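Local atomic coordinates of Nab2p (Saccharomyces cerevisiae YJM1574, PDB entry 5L2L), a protein that binds the poly(A) tails of mRNAs and pre-mRNAs through CCCH zinc fingers, protecting them from exosome degradation and helping to control tail length and nuclear export. Residues K4-C9 and K21-R26; Q8-T13 and I48-R53. All coordinates share one frame; numbering follows the deposited sequence.

Contact 1: residues K4-C9 and K21-R26. With ZN (zinc ion), chain S; nucleotides of chain C.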
ATOM      1  N   LYS F   4     -17.783  -8.888 -12.081  1.00 22.05           N
ATOM      2  CA  LYS F   4     -17.178  -7.577 -12.266  1.00 23.20           C
ATOM      3  C   LYS F   4     -18.258  -6.510 -12.430  1.00 22.48           C
ATOM      4  O   LYS F   4     -19.292  -6.749 -13.064  1.00 23.65           O
ATOM      5  CB  LYS F   4     -16.264  -7.583 -13.494  1.00 25.35           C
ATOM      6  CG  LYS F   4     -15.106  -8.578 -13.448  1.00 29.39           C
ATOM      7  CD  LYS F   4     -14.046  -8.163 -12.456  1.00 32.46           C
ATOM      8  CE  LYS F   4     -12.798  -9.031 -12.584  1.00 36.45           C
ATOM      9  NZ  LYS F   4     -11.785  -8.754 -11.511  1.00 40.75           N
ATOM     10  N   SER F   5     -18.012  -5.329 -11.855  1.00 21.67           N
ATOM     11  CA  SER F   5     -18.933  -4.202 -11.910  1.00 21.63           C
ATOM     12  C   SER F   5     -18.364  -3.052 -12.741  1.00 20.90           C
ATOM     13  O   SER F   5     -17.151  -2.808 -12.756  1.00 21.39           O
ATOM     14  CB  SER F   5     -19.256  -3.685 -10.500  1.00 23.46           C
ATOM     15  OG  SER F   5     -20.024  -2.483 -10.557  1.00 23.99           O
ATOM     16  N   LEU F   6     -19.264  -2.335 -13.429  1.00 21.67           N
ATOM     17  CA  LEU F   6     -18.885  -1.111 -14.131  1.00 21.01           C
ATOM     18  C   LEU F   6     -18.634   0.069 -13.183  1.00 20.49           C
ATOM     19  O   LEU F   6     -18.024   1.057 -13.595  1.00 21.34           O
ATOM     20  CB  LEU F   6     -19.969  -0.732 -15.145  1.00 22.18           C
ATOM     21  CG  LEU F   6     -20.091  -1.605 -16.393  1.00 22.61           C
ATOM     22  CD1 LEU F   6     -21.340  -1.264 -17.172  1.00 24.18           C
ATOM     23  CD2 LEU F   6     -18.875  -1.479 -17.298  1.00 23.13           C
ATOM     24  N   GLU F   7     -19.081  -0.004 -11.936  1.00 20.47           N
ATOM     25  CA  GLU F   7     -18.836   1.091 -11.006  1.00 21.94           C
ATOM     26  C   GLU F   7     -17.339   1.327 -10.826  1.00 20.03           C
ATOM     27  O   GLU F   7     -16.538   0.386 -10.810  1.00 19.93           O
ATOM     28  CB  GLU F   7     -19.477   0.794  -9.657  1.00 25.89           C
ATOM     29  CG  GLU F   7     -20.978   0.890  -9.681  1.00 33.54           C
ATOM     30  CD  GLU F   7     -21.543   1.300  -8.336  1.00 41.99           C
ATOM     31  OE1 GLU F   7     -21.401   0.517  -7.370  1.00 43.41           O
ATOM     32  OE2 GLU F   7     -22.105   2.418  -8.243  1.00 46.97           O
ATOM     33  N   GLN F   8     -16.971   2.600 -10.691  1.00 19.28           N
ATOM     34  CA  GLN F   8     -15.569   3.002 -10.614  1.00 18.86           C
ATOM     35  C   GLN F   8     -14.960   2.760  -9.230  1.00 18.26           C
ATOM     36  O   GLN F   8     -15.509   3.207  -8.220  1.00 19.13           O
ATOM     37  CB  GLN F   8     -15.448   4.491 -10.951  1.00 18.88           C
ATOM     38  CG  GLN F   8     -14.053   4.905 -11.343  1.00 19.55           C
ATOM     39  CD  GLN F   8     -13.684   4.365 -12.714  1.00 21.63           C
ATOM     40  OE1 GLN F   8     -14.558   4.128 -13.552  1.00 23.94           O
ATOM     41  NE2 GLN F   8     -12.413   4.139 -12.938  1.00 22.79           N
ATOM     42  N   CYS F   9     -13.798   2.089  -9.188  1.00 16.60           N
ATOM     43  CA  CYS F   9     -13.036   1.969  -7.942  1.00 16.96           C
ATOM     44  C   CYS F   9     -12.503   3.328  -7.509  1.00 17.24           C
ATOM     45  O   CYS F   9     -11.816   3.997  -8.281  1.00 18.18           O
ATOM     46  CB  CYS F   9     -11.855   1.016  -8.109  1.00 19.50           C
ATOM     47  SG  CYS F   9     -10.932   0.792  -6.542  1.00 19.38           S
ATOM     48  N   LYS F  21     -13.847  -5.894  -7.284  1.00 18.11           N
ATOM     49  CA  LYS F  21     -14.693  -6.158  -8.444  1.00 19.70           C
ATOM     50  C   LYS F  21     -14.901  -4.954  -9.355  1.00 17.97           C
ATOM     51  O   LYS F  21     -15.560  -5.100 -10.392  1.00 18.86           O
ATOM     52  CB  LYS F  21     -16.058  -6.698  -7.987  1.00 25.04           C
ATOM     53  CG  LYS F  21     -16.932  -5.739  -7.228  1.00 30.08           C
ATOM     54  CD  LYS F  21     -18.257  -6.422  -6.847  1.00 36.67           C
ATOM     55  CE  LYS F  21     -19.196  -5.491  -6.118  1.00 42.20           C
ATOM     56  NZ  LYS F  21     -20.561  -6.098  -5.949  1.00 45.46           N
ATOM     57  N   TYR F  22     -14.328  -3.793  -9.035  1.00 17.90           N
ATOM     58  CA  TYR F  22     -14.685  -2.541  -9.700  1.00 18.38           C
ATOM     59  C   TYR F  22     -13.694  -2.171 -10.821  1.00 18.65           C
ATOM     60  O   TYR F  22     -12.660  -2.820 -11.022  1.00 18.26           O
ATOM     61  CB  TYR F  22     -14.792  -1.428  -8.642  1.00 18.97           C
ATOM     62  CG  TYR F  22     -15.889  -1.685  -7.632  1.00 22.19           C
ATOM     63  CD1 TYR F  22     -17.224  -1.585  -7.993  1.00 27.26           C
ATOM     64  CD2 TYR F  22     -15.593  -2.057  -6.325  1.00 24.46           C
ATOM     65  CE1 TYR F  22     -18.236  -1.823  -7.070  1.00 30.61           C
ATOM     66  CE2 TYR F  22     -16.610  -2.290  -5.392  1.00 27.27           C
ATOM     67  CZ  TYR F  22     -17.919  -2.169  -5.781  1.00 33.08           C
ATOM     68  OH  TYR F  22     -18.925  -2.405  -4.870  1.00 42.03           O
ATOM     69  N   ARG F  23     -14.036  -1.115 -11.574  1.00 18.09           N
ATOM     70  CA  ARG F  23     -13.207  -0.640 -12.691  1.00 18.16           C
ATOM     71  C   ARG F  23     -12.120   0.305 -12.184  1.00 18.30           C
ATOM     72  O   ARG F  23     -12.374   1.152 -11.322  1.00 20.05           O
ATOM     73  CB  ARG F  23     -14.041   0.095 -13.752  1.00 21.23           C
ATOM     74  CG  ARG F  23     -14.907  -0.791 -14.643  1.00 23.97           C
ATOM     75  CD  ARG F  23     -15.237  -0.120 -16.026  1.00 21.18           C
ATOM     76  NE  ARG F  23     -16.261   0.914 -15.912  1.00 19.64           N
ATOM     77  CZ  ARG F  23     -16.844   1.536 -16.936  1.00 21.33           C
ATOM     78  NH1 ARG F  23     -16.525   1.243 -18.202  1.00 22.70           N
ATOM     79  NH2 ARG F  23     -17.765   2.458 -16.692  1.00 22.92           N
ATOM     80  N   HIS F  24     -10.919   0.180 -12.755  1.00 18.08           N
ATOM     81  CA  HIS F  24      -9.739   0.935 -12.329  1.00 18.28           C
ATOM     82  C   HIS F  24      -9.201   1.799 -13.470  1.00 19.31           C
ATOM     83  O   HIS F  24      -8.820   1.286 -14.534  1.00 20.57           O
ATOM     84  CB  HIS F  24      -8.645  -0.011 -11.814  1.00 19.37           C
ATOM     85  CG  HIS F  24      -9.055  -0.796 -10.603  1.00 18.40           C
ATOM     86  ND1 HIS F  24      -9.732  -1.991 -10.688  1.00 18.78           N
ATOM     87  CD2 HIS F  24      -8.933  -0.527  -9.277  1.00 18.00           C
ATOM     88  CE1 HIS F  24      -9.989  -2.438  -9.466  1.00 17.72           C
ATOM     89  NE2 HIS F  24      -9.529  -1.556  -8.591  1.00 17.97           N
ATOM     90  N   ALA F  25      -9.125   3.104 -13.229  1.00 19.17           N
ATOM     91  CA  ALA F  25      -8.566   4.029 -14.211  1.00 19.30           C
ATOM     92  C   ALA F  25      -7.036   4.031 -14.147  1.00 20.18           C
ATOM     93  O   ALA F  25      -6.448   4.085 -13.058  1.00 22.49           O
ATOM     94  CB  ALA F  25      -9.116   5.446 -13.975  1.00 20.09           C
ATOM     95  N   ARG F  26      -6.394   3.979 -15.320  1.00 20.49           N
ATOM     96  CA  ARG F  26      -4.946   4.133 -15.456  1.00 21.16           C
ATOM     97  C   ARG F  26      -4.573   5.377 -16.252  1.00 23.35           C
ATOM     98  O   ARG F  26      -3.382   5.587 -16.533  1.00 23.53           O
ATOM     99  CB  ARG F  26      -4.318   2.898 -16.122  1.00 24.75           C
ATOM    100  CG  ARG F  26      -4.614   1.628 -15.398  1.00 27.09           C
ATOM    101  CD  ARG F  26      -3.602   0.535 -15.704  1.00 29.81           C
ATOM    102  NE  ARG F  26      -3.412   0.269 -17.126  1.00 33.78           N
ATOM    103  CZ  ARG F  26      -4.262  -0.420 -17.880  1.00 35.94           C
ATOM    104  NH1 ARG F  26      -5.385  -0.883 -17.361  1.00 36.80           N
ATOM    105  NH2 ARG F  26      -3.999  -0.632 -19.157  1.00 37.62           N
TER
HETATM  106 ZN    ZN S 501     -10.218  -1.448  -6.613  1.00 17.11          ZN
ATOM    107  P     A C   3     -18.581  -3.579  -1.453  1.00 80.52           P
ATOM    108  OP1   A C   3     -18.152  -4.555  -2.493  1.00 81.37           O
ATOM    109  OP2   A C   3     -20.023  -3.467  -1.099  1.00 81.78           O
ATOM    110  O5'   A C   3     -17.746  -3.836  -0.114  1.00 75.35           O
ATOM    111  C5'   A C   3     -16.711  -4.820  -0.059  1.00 68.76           C
ATOM    112  C4'   A C   3     -15.340  -4.193  -0.171  1.00 60.68           C
ATOM    113  O4'   A C   3     -15.328  -3.348  -1.364  1.00 57.48           O
ATOM    114  C3'   A C   3     -14.948  -3.290   1.008  1.00 54.96           C
ATOM    115  O3'   A C   3     -13.534  -3.394   1.311  1.00 49.63           O
ATOM    116  C2'   A C   3     -15.306  -1.890   0.487  1.00 53.00           C
ATOM    117  O2'   A C   3     -14.592  -0.834   1.094  1.00 51.95           O
ATOM    118  C1'   A C   3     -14.985  -2.019  -1.007  1.00 51.90           C
ATOM    119  N9    A C   3     -15.685  -1.065  -1.893  1.00 44.98           N
ATOM    120  C8    A C   3     -17.017  -0.705  -1.955  1.00 44.24           C
ATOM    121  N7    A C   3     -17.295   0.206  -2.878  1.00 42.55           N
ATOM    122  C5    A C   3     -16.061   0.481  -3.482  1.00 39.47           C
ATOM    123  C6    A C   3     -15.643   1.354  -4.529  1.00 35.81           C
ATOM    124  N6    A C   3     -16.433   2.171  -5.230  1.00 35.42           N
ATOM    125  N1    A C   3     -14.331   1.363  -4.861  1.00 31.44           N
ATOM    126  C2    A C   3     -13.502   0.552  -4.194  1.00 31.46           C
ATOM    127  N3    A C   3     -13.764  -0.297  -3.205  1.00 34.73           N
ATOM    128  C4    A C   3     -15.073  -0.295  -2.876  1.00 40.29           C
TER
HETATM  129  O   HOH W   1     -11.820  -5.443 -10.983  1.00 23.08           O
HETATM  130  O   HOH W   2     -14.871  -4.319 -13.042  1.00 19.52           O
HETATM  131  O   HOH W   3     -17.574   3.685 -13.986  1.00 28.87           O
HETATM  132  O   HOH W   4     -10.390   4.293 -10.724  1.00 18.90           O
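Arg23 sets out with CG anti to its carbonyl carbon (chi1 -74°) and then bends at chi3 (-76°), which carries its guanidinium alongside Leu6. There Arg23 NE donates to Leu6 O at 2.9 Å, while CD2 of Leu6 sits centrally over one guanidinium face. A long side chain ending in a flat, charged guanidinium suits this place, since it offers N-H groups to a carbonyl and a face to a methyl group at once. The two backbones run parallel where a single bridge joins Gln8 and Arg23: Arg23 N bonds to Glu7 O almost straight (175°), and Cys9 N reaches Arg23 O at 2.7 Å. That pairing brings together two ligands of the zinc ion in this C3H1-type finger, Cys9 through SG and His24 through NE2 at 2.1 Å; Cys15 and Cys20 complete the site. The Tyr22 ring has Glu7 O at its edge and the base of A3 of chain C over one face, whereas Lys21 CG covers the opposite face. With no helix or strand nearby, the contact is bordered by loops of the next finger: Arg23 NH1 bonds to Arg39 O, Gln8 OE1 to His46 ND1, and Leu6 rests on Ile40.

Contact 2: residues Q8-T13 and I48-R53; sequences QCKFGT and INEDCR. With ZN (zinc ion), chain S; ZN (zinc ion), chain U; nucleotides of chain G.
Lys10 and Glu50 slant across each other where two CCCH zinc fingers, the fifth and the seventh, share one adenine, that of A5 of chain G. Lys10 NZ forms a salt bridge with Glu50 OE1 at 3.0 Å, meeting the syn side of that oxygen 18° out of the carboxylate plane. The same ammonium donates to A5 N7, and Glu50 OE2 accepts from A5 N6 at 3.0 Å, so a lysine and a glutamate together match a base acceptor and a base donor. Glu50 is stretched out, CG anti to the backbone N (chi1 -178°), which carries the carboxylate to both partners. Arg53 lays its guanidinium over the base, with A5 N7 3.3 Å above the centre of its plane, while NH1 and NH2 grip A5 OP1 at the guanidinium edge. With an alanine in place of this arginine, that phosphate oxygen would probably lose these two donors, and the base face on which the guanidinium lies would be uncovered. Away from the RNA, Ile48 supplies the apolar part: its side chain crosses that of Gln8 at about a right angle, and Ile48 CD1 lies 3.9 Å from Lys10 CA. Phe11 turns one face to the base of A4 of chain G and the other to Lys10 CG. At the seventh finger, Arg53 N reads the base directly, donating to A5 N1 at 3.0 Å and 171°.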
ATOM      1  N   GLN F   8     -16.971   2.600 -10.691  1.00 19.28           N
ATOM      2  CA  GLN F   8     -15.569   3.002 -10.614  1.00 18.86           C
ATOM      3  C   GLN F   8     -14.960   2.760  -9.230  1.00 18.26           C
ATOM      4  O   GLN F   8     -15.509   3.207  -8.220  1.00 19.13           O
ATOM      5  CB  GLN F   8     -15.448   4.491 -10.951  1.00 18.88           C
ATOM      6  CG  GLN F   8     -14.053   4.905 -11.343  1.00 19.55           C
ATOM      7  CD  GLN F   8     -13.684   4.365 -12.714  1.00 21.63           C
ATOM      8  OE1 GLN F   8     -14.558   4.128 -13.552  1.00 23.94           O
ATOM      9  NE2 GLN F   8     -12.413   4.139 -12.938  1.00 22.79           N
ATOM     10  N   CYS F   9     -13.798   2.089  -9.188  1.00 16.60           N
ATOM     11  CA  CYS F   9     -13.036   1.969  -7.942  1.00 16.96           C
ATOM     12  C   CYS F   9     -12.503   3.328  -7.509  1.00 17.24           C
ATOM     13  O   CYS F   9     -11.816   3.997  -8.281  1.00 18.18           O
ATOM     14  CB  CYS F   9     -11.855   1.016  -8.109  1.00 19.50           C
ATOM     15  SG  CYS F   9     -10.932   0.792  -6.542  1.00 19.38           S
ATOM     16  N   LYS F  10     -12.781   3.724  -6.255  1.00 17.67           N
ATOM     17  CA  LYS F  10     -12.357   5.046  -5.797  1.00 19.16           C
ATOM     18  C   LYS F  10     -10.859   5.151  -5.529  1.00 18.12           C
ATOM     19  O   LYS F  10     -10.365   6.279  -5.384  1.00 20.36           O
ATOM     20  CB  LYS F  10     -13.136   5.464  -4.539  1.00 21.01           C
ATOM     21  CG  LYS F  10     -12.860   4.629  -3.288  1.00 22.85           C
ATOM     22  CD  LYS F  10     -13.751   5.020  -2.093  1.00 25.44           C
ATOM     23  CE  LYS F  10     -13.303   6.332  -1.513  1.00 26.17           C
ATOM     24  NZ  LYS F  10     -14.134   6.832  -0.352  1.00 25.83           N
ATOM     25  N   PHE F  11     -10.123   4.026  -5.488  1.00 17.89           N
ATOM     26  CA  PHE F  11      -8.692   4.022  -5.204  1.00 17.79           C
ATOM     27  C   PHE F  11      -7.820   3.952  -6.457  1.00 18.22           C
ATOM     28  O   PHE F  11      -6.610   4.179  -6.362  1.00 20.21           O
ATOM     29  CB  PHE F  11      -8.364   2.858  -4.256  1.00 19.64           C
ATOM     30  CG  PHE F  11      -9.166   2.906  -2.981  1.00 19.15           C
ATOM     31  CD1 PHE F  11      -8.944   3.913  -2.051  1.00 19.32           C
ATOM     32  CD2 PHE F  11     -10.185   2.000  -2.742  1.00 20.54           C
ATOM     33  CE1 PHE F  11      -9.724   3.999  -0.893  1.00 20.21           C
ATOM     34  CE2 PHE F  11     -10.951   2.077  -1.592  1.00 20.92           C
ATOM     35  CZ  PHE F  11     -10.721   3.075  -0.668  1.00 20.02           C
ATOM     36  N   GLY F  12      -8.393   3.638  -7.619  1.00 20.11           N
ATOM     37  CA  GLY F  12      -7.632   3.699  -8.864  1.00 20.67           C
ATOM     38  C   GLY F  12      -6.400   2.816  -8.855  1.00 19.52           C
ATOM     39  O   GLY F  12      -6.442   1.633  -8.477  1.00 20.64           O
ATOM     40  N   THR F  13      -5.278   3.388  -9.309  1.00 18.52           N
ATOM     41  CA  THR F  13      -4.029   2.646  -9.375  1.00 19.76           C
ATOM     42  C   THR F  13      -3.452   2.345  -7.999  1.00 19.39           C
ATOM     43  O   THR F  13      -2.476   1.599  -7.917  1.00 21.19           O
ATOM     44  CB  THR F  13      -2.982   3.419 -10.187  1.00 20.77           C
ATOM     45  OG1 THR F  13      -2.786   4.708  -9.594  1.00 22.63           O
ATOM     46  CG2 THR F  13      -3.429   3.584 -11.635  1.00 22.78           C
ATOM     47  N   ILE F  48     -17.299   8.624 -10.081  1.00 19.80           N
ATOM     48  CA  ILE F  48     -17.482   7.825  -8.868  1.00 20.21           C
ATOM     49  C   ILE F  48     -18.788   8.227  -8.198  1.00 22.08           C
ATOM     50  O   ILE F  48     -19.097   9.421  -8.081  1.00 21.85           O
ATOM     51  CB  ILE F  48     -16.301   8.022  -7.897  1.00 20.27           C
ATOM     52  CG1 ILE F  48     -14.970   7.569  -8.514  1.00 18.96           C
ATOM     53  CG2 ILE F  48     -16.561   7.287  -6.584  1.00 21.31           C
ATOM     54  CD1 ILE F  48     -13.764   8.141  -7.759  1.00 19.40           C
ATOM     55  N   ASN F  49     -19.534   7.243  -7.695  1.00 24.28           N
ATOM     56  CA  ASN F  49     -20.845   7.501  -7.086  1.00 28.26           C
ATOM     57  C   ASN F  49     -20.711   7.825  -5.589  1.00 26.13           C
ATOM     58  O   ASN F  49     -21.241   7.128  -4.716  1.00 28.48           O
ATOM     59  CB  ASN F  49     -21.769   6.305  -7.315  1.00 33.41           C
ATOM     60  CG  ASN F  49     -22.101   6.093  -8.791  1.00 39.86           C
ATOM     61  OD1 ASN F  49     -22.270   7.056  -9.551  1.00 41.61           O
ATOM     62  ND2 ASN F  49     -22.192   4.824  -9.204  1.00 42.43           N
ATOM     63  N   GLU F  50     -20.009   8.924  -5.301  1.00 22.03           N
ATOM     64  CA  GLU F  50     -19.769   9.394  -3.935  1.00 22.22           C
ATOM     65  C   GLU F  50     -19.451  10.893  -3.977  1.00 20.32           C
ATOM     66  O   GLU F  50     -18.768  11.349  -4.890  1.00 19.87           O
ATOM     67  CB  GLU F  50     -18.605   8.624  -3.267  1.00 22.50           C
ATOM     68  CG  GLU F  50     -18.337   9.025  -1.813  1.00 23.68           C
ATOM     69  CD  GLU F  50     -17.185   8.264  -1.152  1.00 26.24           C
ATOM     70  OE1 GLU F  50     -16.806   7.177  -1.628  1.00 29.54           O
ATOM     71  OE2 GLU F  50     -16.667   8.755  -0.121  1.00 26.75           O
ATOM     72  N   ASP F  51     -19.948  11.648  -2.991  1.00 20.33           N
ATOM     73  CA  ASP F  51     -19.693  13.087  -2.928  1.00 20.32           C
ATOM     74  C   ASP F  51     -18.234  13.384  -2.574  1.00 19.06           C
ATOM     75  O   ASP F  51     -17.665  12.776  -1.662  1.00 19.97           O
ATOM     76  CB  ASP F  51     -20.597  13.744  -1.877  1.00 24.12           C
ATOM     77  CG  ASP F  51     -22.046  13.838  -2.306  1.00 29.28           C
ATOM     78  OD1 ASP F  51     -22.364  13.701  -3.509  1.00 31.21           O
ATOM     79  OD2 ASP F  51     -22.880  14.087  -1.422  1.00 32.18           O
ATOM     80  N   CYS F  52     -17.635  14.346  -3.284  1.00 18.31           N
ATOM     81  CA  CYS F  52     -16.264  14.781  -2.974  1.00 18.80           C
ATOM     82  C   CYS F  52     -16.171  15.426  -1.583  1.00 18.35           C
ATOM     83  O   CYS F  52     -16.950  16.334  -1.249  1.00 18.75           O
ATOM     84  CB  CYS F  52     -15.761  15.781  -4.025  1.00 18.99           C
ATOM     85  SG  CYS F  52     -13.990  16.251  -3.784  1.00 18.04           S
ATOM     86  N   ARG F  53     -15.178  14.977  -0.792  1.00 18.51           N
ATOM     87  CA  ARG F  53     -14.925  15.552   0.533  1.00 20.23           C
ATOM     88  C   ARG F  53     -14.581  17.035   0.468  1.00 20.63           C
ATOM     89  O   ARG F  53     -14.784  17.765   1.450  1.00 23.12           O
ATOM     90  CB  ARG F  53     -13.781  14.816   1.236  1.00 21.34           C
ATOM     91  CG  ARG F  53     -14.126  13.421   1.712  1.00 21.45           C
ATOM     92  CD  ARG F  53     -12.875  12.660   2.150  1.00 21.02           C
ATOM     93  NE  ARG F  53     -13.225  11.300   2.501  1.00 22.46           N
ATOM     94  CZ  ARG F  53     -12.348  10.341   2.797  1.00 20.81           C
ATOM     95  NH1 ARG F  53     -11.048  10.601   2.825  1.00 21.52           N
ATOM     96  NH2 ARG F  53     -12.793   9.138   3.104  1.00 22.15           N
TER
HETATM   97 ZN    ZN S 501     -10.218  -1.448  -6.613  1.00 17.11          ZN
HETATM   98 ZN    ZN U 503     -13.166  16.720  -5.950  1.00 17.09          ZN
ATOM     99  P     A G   5      -9.629   6.973   2.386  1.00 20.39           P
ATOM    100  OP1   A G   5     -10.178   7.799   3.479  1.00 20.85           O
ATOM    101  OP2   A G   5     -10.567   6.310   1.458  1.00 20.66           O
ATOM    102  O5'   A G   5      -8.675   7.959   1.579  1.00 19.58           O
ATOM    103  C5'   A G   5      -7.813   7.482   0.541  1.00 19.17           C
ATOM    104  C4'   A G   5      -7.588   8.539  -0.517  1.00 19.63           C
ATOM    105  O4'   A G   5      -8.814   8.733  -1.293  1.00 19.45           O
ATOM    106  C3'   A G   5      -7.207   9.915   0.007  1.00 20.73           C
ATOM    107  O3'   A G   5      -6.359  10.548  -0.946  1.00 21.02           O
ATOM    108  C2'   A G   5      -8.560  10.622   0.080  1.00 19.34           C
ATOM    109  O2'   A G   5      -8.516  12.038   0.074  1.00 19.30           O
ATOM    110  C1'   A G   5      -9.267  10.070  -1.157  1.00 18.77           C
ATOM    111  N9    A G   5     -10.733  10.067  -1.018  1.00 17.83           N
ATOM    112  C8    A G   5     -11.510   9.110  -0.428  1.00 18.54           C
ATOM    113  N7    A G   5     -12.796   9.378  -0.406  1.00 17.00           N
ATOM    114  C5    A G   5     -12.878  10.627  -1.018  1.00 15.81           C
ATOM    115  C6    A G   5     -13.959  11.475  -1.319  1.00 18.33           C
ATOM    116  N6    A G   5     -15.225  11.175  -1.014  1.00 19.32           N
ATOM    117  N1    A G   5     -13.697  12.661  -1.922  1.00 17.22           N
ATOM    118  C2    A G   5     -12.424  12.942  -2.237  1.00 18.04           C
ATOM    119  N3    A G   5     -11.325  12.210  -2.024  1.00 17.89           N
ATOM    120  C4    A G   5     -11.613  11.059  -1.398  1.00 17.56           C
ATOM    121  P     A G   4     -12.691   3.002   4.972  1.00 38.59           P
ATOM    122  OP1   A G   4     -13.294   4.312   5.306  1.00 40.55           O
ATOM    123  OP2   A G   4     -13.352   2.056   4.040  1.00 40.68           O
ATOM    124  O5'   A G   4     -11.256   3.248   4.315  1.00 33.27           O
ATOM    125  C5'   A G   4     -10.275   3.985   4.997  1.00 29.20           C
ATOM    126  C4'   A G   4      -8.930   3.870   4.342  1.00 23.04           C
ATOM    127  O4'   A G   4      -8.581   2.477   4.140  1.00 21.67           O
ATOM    128  C3'   A G   4      -8.778   4.493   2.963  1.00 20.29           C
ATOM    129  O3'   A G   4      -8.605   5.906   3.031  1.00 21.37           O
ATOM    130  C2'   A G   4      -7.529   3.778   2.451  1.00 19.62           C
ATOM    131  O2'   A G   4      -6.364   4.359   3.035  1.00 20.97           O
ATOM    132  C1'   A G   4      -7.733   2.364   3.011  1.00 19.92           C
ATOM    133  N9    A G   4      -8.360   1.465   2.019  1.00 18.23           N
ATOM    134  C8    A G   4      -9.632   0.939   2.020  1.00 18.37           C
ATOM    135  N7    A G   4      -9.890   0.154   0.989  1.00 17.28           N
ATOM    136  C5    A G   4      -8.714   0.181   0.244  1.00 17.21           C
ATOM    137  C6    A G   4      -8.335  -0.419  -0.970  1.00 16.58           C
ATOM    138  N6    A G   4      -9.126  -1.192  -1.702  1.00 18.04           N
ATOM    139  N1    A G   4      -7.075  -0.198  -1.428  1.00 17.71           N
ATOM    140  C2    A G   4      -6.257   0.589  -0.703  1.00 17.37           C
ATOM    141  N3    A G   4      -6.508   1.226   0.444  1.00 16.90           N
ATOM    142  C4    A G   4      -7.760   0.969   0.878  1.00 17.87           C
TER
HETATM  143  O   HOH W   5     -18.269   4.284  -7.937  1.00 29.83           O

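Overall arrangement
Contacts 1 and 2 start from overlapping parts of one stretch and share Gln8 and Cys9, their centres about 10 Å apart. Contact 1 works within finger 5, joining the two ends of its chain around the zinc ion; contact 2 leads from the same finger to the start of finger 7. Glu7 OE2 and Asn49 ND2, 2.6 Å apart in a probable hydrogen bond, link them directly, and His24 CD2 packs on Gly12 O at 3.4 Å. Cys9 lies in both ranges, its thiolate fixed on the zinc ion, although it does not touch 48-53. RNA meets both contacts, with A3 of chain C at 4-9/21-26 and A4 and A5 of chain G at 8-13/48-53.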